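Local atomic coordinates of protein of unknown function with a Fic domain (Bacteroides thetaiotaomicron VPI-5482, PDB entry 3CUC), a protein that is of unknown function but carries a Fic/DOC family domain within a compact, largely helical chain. Residues L81-L95 with L205-M218. Numbering follows the deposited sequence.
Sequences LEMIKQEAQDKERPL and LLVNFVLHRYGYPM
The carbonyl oxygen of Arg-93 is gripped by both terminal nitrogens of Arg-213, NH1 and NH2 each lying 2.9 Å from Arg-93 O. This end-on fork is one part of a wider principle at work here: an arginine near the end of one helix can collect carbonyls from the last turn of another helix and from the turn that follows it. Its NE gives an almost straight bond, 3.1 Å long, to Ala-88 O, meeting a lone pair in the carbonyl plane. NH2 adds a weak bond to Glu-87 O. A bend at chi3 (-71°) turns the otherwise extended Arg-213 chain so that the edge of its flat group, not a face, meets these oxygens, and the bonds there fix its rotation. Phe-209 CZ lies over the centre of one guanidinium face, and Lys-91 O more loosely over the other. The Arg-93 side chain braces the turn from Asp-90 to Arg-93 by reaching Asp-90 OD2 with NE and NH2, and ties it back to the helix through a salt bridge from NH1 to Glu-87 OE1.

One helical turn before Arg-213, Phe-209 CE1 lies against the backbone of Ala-88, Glu-87 C and Ile-84 O border the ring edge, and Leu-95 CD1 covers a face; Tyr-167 of helix 156-173 joins this packing. Small Ala-88 sits where the segments 81-89 and 205-213, crossing at -38°, draw together at their C-terminal ends. On the other flank, Gln-89 NE2 lies 2.8 Å from His-212 NE2, in the ring plane, while Lys-85 CG rides over the rim of one imidazole face. Further back, Ile-84 CD1 packs on Leu-205 CD2 (3.8 Å). If the Gln-89 amide is placed as modelled, His-212 NE2 accepts, consistent with a proton on ND1, whereas the converging carbonyl dipoles should favour a charged Arg-213.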
loop_
_atom_site.group_PDB
_atom_site.type_symbol
_atom_site.label_atom_id
_atom_site.label_comp_id
_atom_site.label_asym_id
_atom_site.label_seq_id
_atom_site.Cartn_x
_atom_site.Cartn_y
_atom_site.Cartn_z
ATOM N N LEU A 81 4.960 -7.934 -2.687
ATOM C CA LEU A 81 3.723 -7.870 -3.483
ATOM C C LEU A 81 3.152 -9.275 -3.678
ATOM O O LEU A 81 1.976 -9.512 -3.424
ATOM C CB LEU A 81 3.961 -7.196 -4.845
ATOM C CG LEU A 81 2.813 -7.242 -5.869
ATOM C CD1 LEU A 81 1.561 -6.605 -5.290
ATOM C CD2 LEU A 81 3.205 -6.572 -7.193
ATOM N N GLU A 82 3.997 -10.208 -4.097
ATOM C CA GLU A 82 3.586 -11.605 -4.221
ATOM C C GLU A 82 2.972 -12.136 -2.923
ATOM O O GLU A 82 1.958 -12.833 -2.957
ATOM C CB GLU A 82 4.763 -12.490 -4.666
ATOM C CG GLU A 82 5.022 -12.464 -6.170
ATOM C CD GLU A 82 3.761 -12.721 -6.985
ATOM O OE1 GLU A 82 2.995 -13.648 -6.631
ATOM O OE2 GLU A 82 3.532 -11.990 -7.972
HETATM N N MSE A 83 3.580 -11.787 -1.790
HETATM C CA MSE A 83 3.071 -12.195 -0.486
HETATM C C MSE A 83 1.657 -11.690 -0.248
HETATM O O MSE A 83 0.798 -12.470 0.133
HETATM C CB MSE A 83 3.989 -11.724 0.649
HETATM C CG MSE A 83 5.207 -12.606 0.854
HETATM SE SE MSE A 83 6.419 -11.828 2.115
HETATM C CE MSE A 83 5.225 -11.626 3.651
ATOM N N ILE A 84 1.404 -10.402 -0.467
ATOM C CA ILE A 84 0.069 -9.872 -0.180
ATOM C C ILE A 84 -0.977 -10.450 -1.131
ATOM O O ILE A 84 -2.119 -10.651 -0.729
ATOM C CB ILE A 84 -0.013 -8.321 -0.168
ATOM C CG1 ILE A 84 0.334 -7.731 -1.534
ATOM C CG2 ILE A 84 0.884 -7.739 0.930
ATOM C CD1 ILE A 84 -0.293 -6.375 -1.776
ATOM N N LYS A 85 -0.589 -10.731 -2.374
ATOM C CA LYS A 85 -1.503 -11.356 -3.326
ATOM C C LYS A 85 -1.968 -12.711 -2.790
ATOM O O LYS A 85 -3.168 -12.988 -2.717
ATOM C CB LYS A 85 -0.844 -11.523 -4.696
ATOM C CG LYS A 85 -0.794 -10.232 -5.504
ATOM C CD LYS A 85 0.293 -10.250 -6.575
ATOM C CE LYS A 85 -0.107 -11.055 -7.791
ATOM N NZ LYS A 85 0.945 -10.989 -8.830
ATOM N N GLN A 86 -1.008 -13.537 -2.387
ATOM C CA GLN A 86 -1.293 -14.868 -1.868
ATOM C C GLN A 86 -2.094 -14.819 -0.572
ATOM O O GLN A 86 -3.027 -15.602 -0.383
ATOM C CB GLN A 86 0.012 -15.617 -1.637
ATOM C CG GLN A 86 -0.175 -17.044 -1.207
ATOM C CD GLN A 86 1.119 -17.804 -1.204
ATOM O OE1 GLN A 86 1.663 -18.118 -0.149
ATOM N NE2 GLN A 86 1.636 -18.093 -2.389
ATOM N N GLU A 87 -1.721 -13.905 0.318
ATOM C CA GLU A 87 -2.431 -13.745 1.581
ATOM C C GLU A 87 -3.858 -13.295 1.292
ATOM O O GLU A 87 -4.795 -13.885 1.808
ATOM C CB GLU A 87 -1.724 -12.741 2.500
ATOM C CG GLU A 87 -2.019 -12.931 3.991
ATOM C CD GLU A 87 -1.238 -14.072 4.627
ATOM O OE1 GLU A 87 -0.619 -14.865 3.886
ATOM O OE2 GLU A 87 -1.251 -14.177 5.876
ATOM N N ALA A 88 -4.011 -12.274 0.450
ATOM C CA ALA A 88 -5.332 -11.772 0.059
ATOM C C ALA A 88 -6.210 -12.842 -0.604
ATOM O O ALA A 88 -7.396 -12.938 -0.312
ATOM C CB ALA A 88 -5.195 -10.575 -0.870
ATOM N N GLN A 89 -5.638 -13.642 -1.499
ATOM C CA GLN A 89 -6.429 -14.637 -2.224
ATOM C C GLN A 89 -7.019 -15.699 -1.300
ATOM O O GLN A 89 -8.115 -16.193 -1.557
ATOM C CB GLN A 89 -5.607 -15.303 -3.329
ATOM C CG GLN A 89 -5.458 -14.446 -4.581
ATOM C CD GLN A 89 -4.195 -14.787 -5.366
ATOM O OE1 GLN A 89 -3.769 -15.943 -5.393
ATOM N NE2 GLN A 89 -3.585 -13.779 -5.998
ATOM N N ASP A 90 -6.298 -16.051 -0.238
ATOM C CA ASP A 90 -6.826 -16.977 0.759
ATOM C C ASP A 90 -7.811 -16.219 1.643
ATOM O O ASP A 90 -7.464 -15.737 2.721
ATOM C CB ASP A 90 -5.706 -17.596 1.595
ATOM C CG ASP A 90 -6.216 -18.646 2.568
ATOM O OD1 ASP A 90 -7.451 -18.810 2.710
ATOM O OD2 ASP A 90 -5.378 -19.318 3.194
ATOM N N LYS A 91 -9.054 -16.156 1.183
ATOM C CA LYS A 91 -10.063 -15.274 1.761
ATOM C C LYS A 91 -10.425 -15.584 3.208
ATOM O O LYS A 91 -10.957 -14.722 3.895
ATOM C CB LYS A 91 -11.324 -15.303 0.904
ATOM C CG LYS A 91 -11.128 -14.750 -0.510
ATOM C CD LYS A 91 -12.124 -15.372 -1.475
ATOM C CE LYS A 91 -11.725 -15.158 -2.917
ATOM N NZ LYS A 91 -12.390 -16.174 -3.779
ATOM N N GLU A 92 -10.141 -16.805 3.665
ATOM C CA GLU A 92 -10.409 -17.213 5.049
ATOM C C GLU A 92 -9.268 -16.901 6.022
ATOM O O GLU A 92 -9.392 -17.189 7.215
ATOM C CB GLU A 92 -10.711 -18.713 5.113
ATOM C CG GLU A 92 -12.042 -19.105 4.506
ATOM C CD GLU A 92 -12.330 -20.587 4.650
ATOM O OE1 GLU A 92 -11.594 -21.393 4.048
ATOM O OE2 GLU A 92 -13.277 -20.948 5.379
ATOM N N ARG A 93 -8.164 -16.331 5.530
ATOM C CA ARG A 93 -7.032 -15.976 6.390
ATOM C C ARG A 93 -7.161 -14.535 6.893
ATOM O O ARG A 93 -7.091 -13.604 6.106
ATOM C CB ARG A 93 -5.709 -16.149 5.639
ATOM C CG ARG A 93 -4.538 -16.440 6.557
ATOM C CD ARG A 93 -3.238 -16.650 5.790
ATOM N NE ARG A 93 -3.300 -17.728 4.796
ATOM C CZ ARG A 93 -2.244 -18.189 4.115
ATOM N NH1 ARG A 93 -1.028 -17.685 4.316
ATOM N NH2 ARG A 93 -2.396 -19.169 3.229
ATOM N N PRO A 94 -7.366 -14.345 8.211
ATOM C CA PRO A 94 -7.456 -12.979 8.720
ATOM C C PRO A 94 -6.107 -12.265 8.731
ATOM O O PRO A 94 -5.052 -12.910 8.759
ATOM C CB PRO A 94 -7.962 -13.173 10.147
ATOM C CG PRO A 94 -7.488 -14.512 10.531
ATOM C CD PRO A 94 -7.536 -15.338 9.286
ATOM N N LEU A 95 -6.157 -10.935 8.707
ATOM C CA LEU A 95 -4.952 -10.114 8.771
ATOM C C LEU A 95 -4.283 -10.313 10.126
ATOM O O LEU A 95 -4.908 -10.140 11.174
ATOM C CB LEU A 95 -5.293 -8.633 8.553
ATOM C CG LEU A 95 -4.118 -7.663 8.430
ATOM C CD1 LEU A 95 -3.205 -8.086 7.305
ATOM C CD2 LEU A 95 -4.626 -6.249 8.207
ATOM N N LEU A 205 1.131 -1.434 0.560
ATOM C CA LEU A 205 0.943 -2.871 0.364
ATOM C C LEU A 205 -0.365 -3.344 0.998
ATOM O O LEU A 205 -1.068 -4.164 0.423
ATOM C CB LEU A 205 2.136 -3.666 0.924
ATOM C CG LEU A 205 3.364 -3.754 0.009
ATOM C CD1 LEU A 205 4.586 -4.208 0.788
ATOM C CD2 LEU A 205 3.101 -4.685 -1.167
ATOM N N LEU A 206 -0.683 -2.822 2.179
ATOM C CA LEU A 206 -1.909 -3.195 2.881
ATOM C C LEU A 206 -3.149 -2.722 2.120
ATOM O O LEU A 206 -4.172 -3.404 2.131
ATOM C CB LEU A 206 -1.914 -2.657 4.322
ATOM C CG LEU A 206 -0.925 -3.305 5.300
ATOM C CD1 LEU A 206 -0.848 -2.504 6.587
ATOM C CD2 LEU A 206 -1.294 -4.764 5.590
ATOM N N VAL A 207 -3.061 -1.572 1.454
ATOM C CA VAL A 207 -4.170 -1.100 0.630
ATOM C C VAL A 207 -4.452 -2.134 -0.440
ATOM O O VAL A 207 -5.584 -2.589 -0.597
ATOM C CB VAL A 207 -3.868 0.238 -0.066
ATOM C CG1 VAL A 207 -4.873 0.496 -1.186
ATOM C CG2 VAL A 207 -3.869 1.376 0.936
ATOM N N ASN A 208 -3.409 -2.514 -1.165
ATOM C CA ASN A 208 -3.570 -3.449 -2.263
ATOM C C ASN A 208 -3.905 -4.861 -1.797
ATOM O O ASN A 208 -4.486 -5.643 -2.557
ATOM C CB ASN A 208 -2.344 -3.419 -3.175
ATOM C CG ASN A 208 -2.291 -2.157 -4.028
ATOM O OD1 ASN A 208 -3.324 -1.565 -4.351
ATOM N ND2 ASN A 208 -1.089 -1.744 -4.398
ATOM N N PHE A 209 -3.575 -5.175 -0.544
ATOM C CA PHE A 209 -4.028 -6.422 0.066
ATOM C C PHE A 209 -5.549 -6.429 0.140
ATOM O O PHE A 209 -6.195 -7.390 -0.266
ATOM C CB PHE A 209 -3.424 -6.597 1.459
ATOM C CG PHE A 209 -4.087 -7.663 2.291
ATOM C CD1 PHE A 209 -3.703 -8.994 2.182
ATOM C CD2 PHE A 209 -5.080 -7.331 3.201
ATOM C CE1 PHE A 209 -4.305 -9.979 2.961
ATOM C CE2 PHE A 209 -5.687 -8.307 3.979
ATOM C CZ PHE A 209 -5.295 -9.636 3.858
ATOM N N VAL A 210 -6.108 -5.341 0.653
ATOM C CA VAL A 210 -7.546 -5.236 0.813
ATOM C C VAL A 210 -8.244 -5.297 -0.549
ATOM O O VAL A 210 -9.148 -6.108 -0.755
ATOM C CB VAL A 210 -7.930 -3.948 1.570
ATOM C CG1 VAL A 210 -9.449 -3.812 1.664
ATOM C CG2 VAL A 210 -7.293 -3.944 2.963
ATOM N N LEU A 211 -7.798 -4.461 -1.479
ATOM C CA LEU A 211 -8.411 -4.396 -2.799
ATOM C C LEU A 211 -8.347 -5.732 -3.532
ATOM O O LEU A 211 -9.320 -6.148 -4.153
ATOM C CB LEU A 211 -7.743 -3.319 -3.658
ATOM C CG LEU A 211 -7.877 -1.858 -3.225
ATOM C CD1 LEU A 211 -7.131 -0.941 -4.188
ATOM C CD2 LEU A 211 -9.323 -1.465 -3.150
ATOM N N HIS A 212 -7.205 -6.404 -3.472
ATOM C CA HIS A 212 -7.050 -7.673 -4.185
ATOM C C HIS A 212 -7.968 -8.760 -3.606
ATOM O O HIS A 212 -8.614 -9.509 -4.351
ATOM C CB HIS A 212 -5.598 -8.136 -4.143
ATOM C CG HIS A 212 -5.312 -9.303 -5.030
ATOM N ND1 HIS A 212 -5.417 -9.235 -6.401
ATOM C CD2 HIS A 212 -4.908 -10.563 -4.743
ATOM C CE1 HIS A 212 -5.098 -10.408 -6.920
ATOM N NE2 HIS A 212 -4.783 -11.229 -5.936
ATOM N N ARG A 213 -8.012 -8.835 -2.276
ATOM C CA ARG A 213 -8.857 -9.798 -1.578
ATOM C C ARG A 213 -10.306 -9.716 -2.037
ATOM O O ARG A 213 -10.943 -10.747 -2.230
ATOM C CB ARG A 213 -8.775 -9.582 -0.065
ATOM C CG ARG A 213 -9.915 -10.218 0.725
ATOM C CD ARG A 213 -9.495 -10.480 2.155
ATOM N NE ARG A 213 -8.525 -11.569 2.218
ATOM C CZ ARG A 213 -7.968 -12.032 3.331
ATOM N NH1 ARG A 213 -8.274 -11.510 4.507
ATOM N NH2 ARG A 213 -7.105 -13.029 3.256
ATOM N N TYR A 214 -10.813 -8.498 -2.215
ATOM C CA TYR A 214 -12.208 -8.291 -2.596
ATOM C C TYR A 214 -12.397 -8.058 -4.099
ATOM O O TYR A 214 -13.377 -7.462 -4.521
ATOM C CB TYR A 214 -12.815 -7.153 -1.759
ATOM C CG TYR A 214 -12.779 -7.466 -0.274
ATOM C CD1 TYR A 214 -13.559 -8.484 0.254
ATOM C CD2 TYR A 214 -11.944 -6.772 0.592
ATOM C CE1 TYR A 214 -13.526 -8.800 1.601
ATOM C CE2 TYR A 214 -11.905 -7.081 1.947
ATOM C CZ TYR A 214 -12.703 -8.101 2.441
ATOM O OH TYR A 214 -12.680 -8.424 3.778
ATOM N N GLY A 215 -11.470 -8.556 -4.908
ATOM C CA GLY A 215 -11.644 -8.586 -6.361
ATOM C C GLY A 215 -11.534 -7.257 -7.097
ATOM O O GLY A 215 -12.022 -7.126 -8.221
ATOM N N TYR A 216 -10.901 -6.267 -6.478
ATOM C CA TYR A 216 -10.660 -4.999 -7.146
ATOM C C TYR A 216 -9.263 -5.028 -7.745
ATOM O O TYR A 216 -8.388 -5.720 -7.232
ATOM C CB TYR A 216 -10.755 -3.837 -6.165
ATOM C CG TYR A 216 -12.157 -3.473 -5.732
ATOM C CD1 TYR A 216 -12.947 -4.376 -5.031
ATOM C CD2 TYR A 216 -12.680 -2.205 -5.993
ATOM C CE1 TYR A 216 -14.230 -4.038 -4.623
ATOM C CE2 TYR A 216 -13.959 -1.855 -5.586
ATOM C CZ TYR A 216 -14.724 -2.768 -4.898
ATOM O OH TYR A 216 -15.989 -2.412 -4.497
ATOM N N PRO A 217 -9.040 -4.266 -8.825
ATOM C CA PRO A 217 -7.681 -4.139 -9.326
ATOM C C PRO A 217 -6.864 -3.287 -8.374
ATOM O O PRO A 217 -7.373 -2.306 -7.833
ATOM C CB PRO A 217 -7.859 -3.402 -10.650
ATOM C CG PRO A 217 -9.097 -2.622 -10.470
ATOM C CD PRO A 217 -9.990 -3.475 -9.621
HETATM N N MSE A 218 -5.609 -3.658 -8.174
HETATM C CA MSE A 218 -4.755 -2.953 -7.237
HETATM C C MSE A 218 -4.372 -1.573 -7.784
HETATM O O MSE A 218 -4.439 -1.330 -8.995
HETATM C CB MSE A 218 -3.535 -3.809 -6.913
HETATM C CG MSE A 218 -3.894 -4.999 -6.047
HETATM SE SE MSE A 218 -2.421 -6.174 -5.747
HETATM C CE MSE A 218 -2.272 -7.022 -7.529
#